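PDB 5A9A: polyhedrin from Simulium ubiquitum cypovirus, which probably forms the crystalline matrix of the viral occlusion bodies (polyhedra), the microcrystals in which cypovirus particles are embedded. Local coordinates for residues I39-L49 with D209-M218. Residues are numbered along the deposited sequence; the frame is centred on the assembly and turned at random.
Sequences IFIYKNGSYRL and DNEGDLIDYM
L214 sets a methyl on the ring of Y47 where helix 211-221 packs on a beta hairpin, strands 34-41 and 47-54 of the antiparallel polyhedrin sheet. The evidence for a CH-pi contact is direct: L214 CD2 lies 3.8 Å from the Y47 ring centroid and 11° off the ring normal. Near the ring plane, the edge of Y47 meets the start of the helix, with CE1 3.5 Å from N210 C. The hydroxyl of Y47 rests against the aliphatic part of E211, whose carboxylate oxygens are hydrogen-bonded to Y225 OH (from OE2) and S228 OG (from OE1).

Deeper in, the packing is chiefly apolar, among buried side chains. L214 CD1 meets I39 CD1 tip to tip and also touches L49 CD1 at 3.8 Å. L49 carries CG anti to the backbone N (chi1 -173°), which sends both methyls to the helix; CD1 comes obliquely to Y217 CE2 at 3.6 Å and lies 4.1 Å from M218 SD. M107 of the neighbouring strand 105-111 touches I39, Y47 and L214, which brings a third strand of the sheet into this core.

The hairpin's turn is the looser, more exposed side. A type I turn runs from Y42 to G45 and overlaps an Asx turn, in which S46 N donates to the side-chain OD1 of N44 from above its carbonyl plane. At the N-cap position N210 caps the helix, its OD1 accepting from D213 N and weakly from G212 N. A single hydrogen bond joins the two segments here: S46 OG donates to D209 O, 2.5 Å apart, with the donor tilted 20° from the carbonyl plane.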
# COMPACT_ATOMS: atom_id res chain seq x y z
N ILE A 39 -12.93 -11.45 8.43
CA ILE A 39 -13.11 -11.74 9.85
C ILE A 39 -12.36 -13.00 10.25
O ILE A 39 -12.63 -14.09 9.73
CB ILE A 39 -14.60 -11.94 10.18
CG1 ILE A 39 -15.43 -10.81 9.57
CG2 ILE A 39 -14.80 -12.01 11.69
CD1 ILE A 39 -16.92 -11.08 9.58
N PHE A 40 -11.42 -12.86 11.18
CA PHE A 40 -10.69 -14.00 11.71
C PHE A 40 -11.30 -14.47 13.02
O PHE A 40 -11.74 -13.66 13.83
CB PHE A 40 -9.22 -13.65 11.93
CG PHE A 40 -8.47 -13.34 10.66
CD1 PHE A 40 -7.89 -14.36 9.92
CD2 PHE A 40 -8.34 -12.04 10.22
CE1 PHE A 40 -7.19 -14.08 8.76
CE2 PHE A 40 -7.64 -11.75 9.06
CZ PHE A 40 -7.07 -12.77 8.33
N ILE A 41 -11.34 -15.79 13.22
CA ILE A 41 -11.80 -16.37 14.47
C ILE A 41 -10.60 -16.93 15.22
O ILE A 41 -9.73 -17.56 14.61
CB ILE A 41 -12.81 -17.50 14.23
CG1 ILE A 41 -13.89 -17.04 13.25
CG2 ILE A 41 -13.43 -17.94 15.55
CD1 ILE A 41 -14.95 -18.09 12.97
N TYR A 42 -10.55 -16.72 16.53
CA TYR A 42 -9.39 -17.11 17.32
C TYR A 42 -9.70 -18.15 18.39
O TYR A 42 -10.86 -18.50 18.62
CB TYR A 42 -8.73 -15.87 17.92
CG TYR A 42 -8.13 -14.99 16.86
CD1 TYR A 42 -8.90 -14.03 16.21
CD2 TYR A 42 -6.81 -15.14 16.47
CE1 TYR A 42 -8.36 -13.23 15.22
CE2 TYR A 42 -6.26 -14.35 15.49
CZ TYR A 42 -7.03 -13.39 14.87
OH TYR A 42 -6.49 -12.61 13.88
N LYS A 43 -8.65 -18.65 19.03
CA LYS A 43 -8.77 -19.74 19.99
C LYS A 43 -9.44 -19.30 21.29
O LYS A 43 -9.77 -20.14 22.13
CB LYS A 43 -7.39 -20.33 20.30
CG LYS A 43 -6.79 -21.12 19.14
CD LYS A 43 -5.32 -21.44 19.41
CE LYS A 43 -4.68 -22.15 18.23
NZ LYS A 43 -4.87 -23.63 18.26
N ASN A 44 -9.65 -17.99 21.45
CA ASN A 44 -10.41 -17.49 22.59
C ASN A 44 -11.87 -17.28 22.22
O ASN A 44 -12.65 -16.75 23.01
CB ASN A 44 -9.80 -16.19 23.13
CG ASN A 44 -9.79 -15.07 22.11
OD1 ASN A 44 -10.28 -15.23 20.99
ND2 ASN A 44 -9.25 -13.93 22.50
N GLY A 45 -12.24 -17.70 21.01
CA GLY A 45 -13.62 -17.65 20.57
C GLY A 45 -14.07 -16.27 20.12
O GLY A 45 -15.25 -16.05 19.84
N SER A 46 -13.13 -15.32 20.05
CA SER A 46 -13.46 -13.96 19.67
C SER A 46 -12.97 -13.65 18.26
O SER A 46 -12.29 -14.47 17.64
CB SER A 46 -12.87 -12.96 20.66
OG SER A 46 -13.46 -13.12 21.94
N TYR A 47 -13.32 -12.46 17.77
CA TYR A 47 -13.10 -12.12 16.37
C TYR A 47 -12.23 -10.88 16.19
O TYR A 47 -12.18 -10.00 17.05
CB TYR A 47 -14.45 -11.88 15.69
CG TYR A 47 -15.41 -13.02 15.87
CD1 TYR A 47 -16.25 -13.08 16.98
CD2 TYR A 47 -15.49 -14.05 14.94
CE1 TYR A 47 -17.13 -14.12 17.16
CE2 TYR A 47 -16.37 -15.10 15.11
CZ TYR A 47 -17.19 -15.13 16.22
OH TYR A 47 -18.07 -16.18 16.39
N ARG A 48 -11.54 -10.83 15.06
CA ARG A 48 -10.85 -9.63 14.62
C ARG A 48 -11.32 -9.33 13.20
O ARG A 48 -11.15 -10.14 12.30
CB ARG A 48 -9.34 -9.82 14.64
CG ARG A 48 -8.55 -8.55 14.35
CD ARG A 48 -7.05 -8.79 14.45
NE ARG A 48 -6.60 -9.78 13.47
CZ ARG A 48 -5.64 -9.57 12.57
NH1 ARG A 48 -4.99 -8.41 12.52
NH2 ARG A 48 -5.31 -10.54 11.72
N LEU A 49 -11.93 -8.16 13.02
CA LEU A 49 -12.58 -7.82 11.76
C LEU A 49 -11.88 -6.67 11.06
O LEU A 49 -11.66 -5.61 11.65
CB LEU A 49 -14.05 -7.47 12.02
CG LEU A 49 -14.94 -7.24 10.78
CD1 LEU A 49 -16.39 -7.54 11.12
CD2 LEU A 49 -14.79 -5.83 10.24
N ASP A 209 -15.93 -9.34 20.85
CA ASP A 209 -15.83 -10.40 21.87
C ASP A 209 -16.51 -11.71 21.47
O ASP A 209 -15.97 -12.79 21.69
CB ASP A 209 -16.43 -9.92 23.19
CG ASP A 209 -15.58 -8.87 23.87
OD1 ASP A 209 -14.44 -8.63 23.42
OD2 ASP A 209 -16.06 -8.30 24.87
N ASN A 210 -17.71 -11.60 20.90
CA ASN A 210 -18.54 -12.78 20.67
C ASN A 210 -19.39 -12.63 19.42
O ASN A 210 -19.41 -11.57 18.79
CB ASN A 210 -19.44 -13.02 21.89
CG ASN A 210 -20.39 -11.87 22.14
OD1 ASN A 210 -21.42 -11.76 21.48
ND2 ASN A 210 -20.04 -11.00 23.09
N GLU A 211 -20.11 -13.69 19.05
CA GLU A 211 -20.84 -13.69 17.79
C GLU A 211 -22.08 -12.80 17.82
O GLU A 211 -22.53 -12.32 16.78
CB GLU A 211 -21.23 -15.11 17.37
CG GLU A 211 -21.82 -15.16 15.97
CD GLU A 211 -22.06 -16.57 15.46
OE1 GLU A 211 -22.21 -17.49 16.29
OE2 GLU A 211 -22.08 -16.75 14.23
N GLY A 212 -22.63 -12.57 19.01
CA GLY A 212 -23.75 -11.66 19.16
C GLY A 212 -23.35 -10.25 18.77
O GLY A 212 -24.07 -9.58 18.03
N ASP A 213 -22.21 -9.81 19.27
CA ASP A 213 -21.68 -8.49 18.94
C ASP A 213 -21.33 -8.41 17.45
O ASP A 213 -21.47 -7.35 16.83
CB ASP A 213 -20.43 -8.20 19.78
CG ASP A 213 -20.74 -8.05 21.26
OD1 ASP A 213 -21.90 -8.32 21.65
OD2 ASP A 213 -19.84 -7.67 22.03
N LEU A 214 -20.88 -9.52 16.89
CA LEU A 214 -20.51 -9.57 15.48
C LEU A 214 -21.75 -9.46 14.59
O LEU A 214 -21.76 -8.69 13.63
CB LEU A 214 -19.75 -10.86 15.17
CG LEU A 214 -19.38 -11.09 13.70
CD1 LEU A 214 -18.61 -9.90 13.14
CD2 LEU A 214 -18.57 -12.37 13.56
N ILE A 215 -22.78 -10.23 14.91
CA ILE A 215 -24.03 -10.16 14.15
C ILE A 215 -24.56 -8.74 14.17
O ILE A 215 -25.02 -8.21 13.15
CB ILE A 215 -25.10 -11.11 14.72
CG1 ILE A 215 -24.68 -12.57 14.55
CG2 ILE A 215 -26.43 -10.89 14.02
CD1 ILE A 215 -25.59 -13.55 15.26
N ASP A 216 -24.50 -8.11 15.34
CA ASP A 216 -24.94 -6.73 15.51
C ASP A 216 -24.17 -5.79 14.57
O ASP A 216 -24.77 -4.93 13.92
CB ASP A 216 -24.76 -6.30 16.97
CG ASP A 216 -25.41 -4.96 17.27
OD1 ASP A 216 -24.77 -3.92 17.03
OD2 ASP A 216 -26.55 -4.96 17.77
N TYR A 217 -22.86 -5.96 14.50
CA TYR A 217 -22.02 -5.14 13.62
C TYR A 217 -22.39 -5.32 12.16
O TYR A 217 -22.57 -4.35 11.42
CB TYR A 217 -20.54 -5.51 13.82
CG TYR A 217 -19.58 -4.71 12.96
CD1 TYR A 217 -19.06 -3.50 13.40
CD2 TYR A 217 -19.17 -5.18 11.72
CE1 TYR A 217 -18.17 -2.77 12.63
CE2 TYR A 217 -18.29 -4.46 10.93
CZ TYR A 217 -17.79 -3.26 11.39
OH TYR A 217 -16.91 -2.53 10.62
N MET A 218 -22.52 -6.57 11.73
CA MET A 218 -22.81 -6.87 10.34
C MET A 218 -24.17 -6.31 9.94
O MET A 218 -24.35 -5.80 8.83
CB MET A 218 -22.74 -8.38 10.09
CG MET A 218 -21.38 -8.99 10.40
SD MET A 218 -20.04 -8.25 9.43
CE MET A 218 -20.36 -8.97 7.82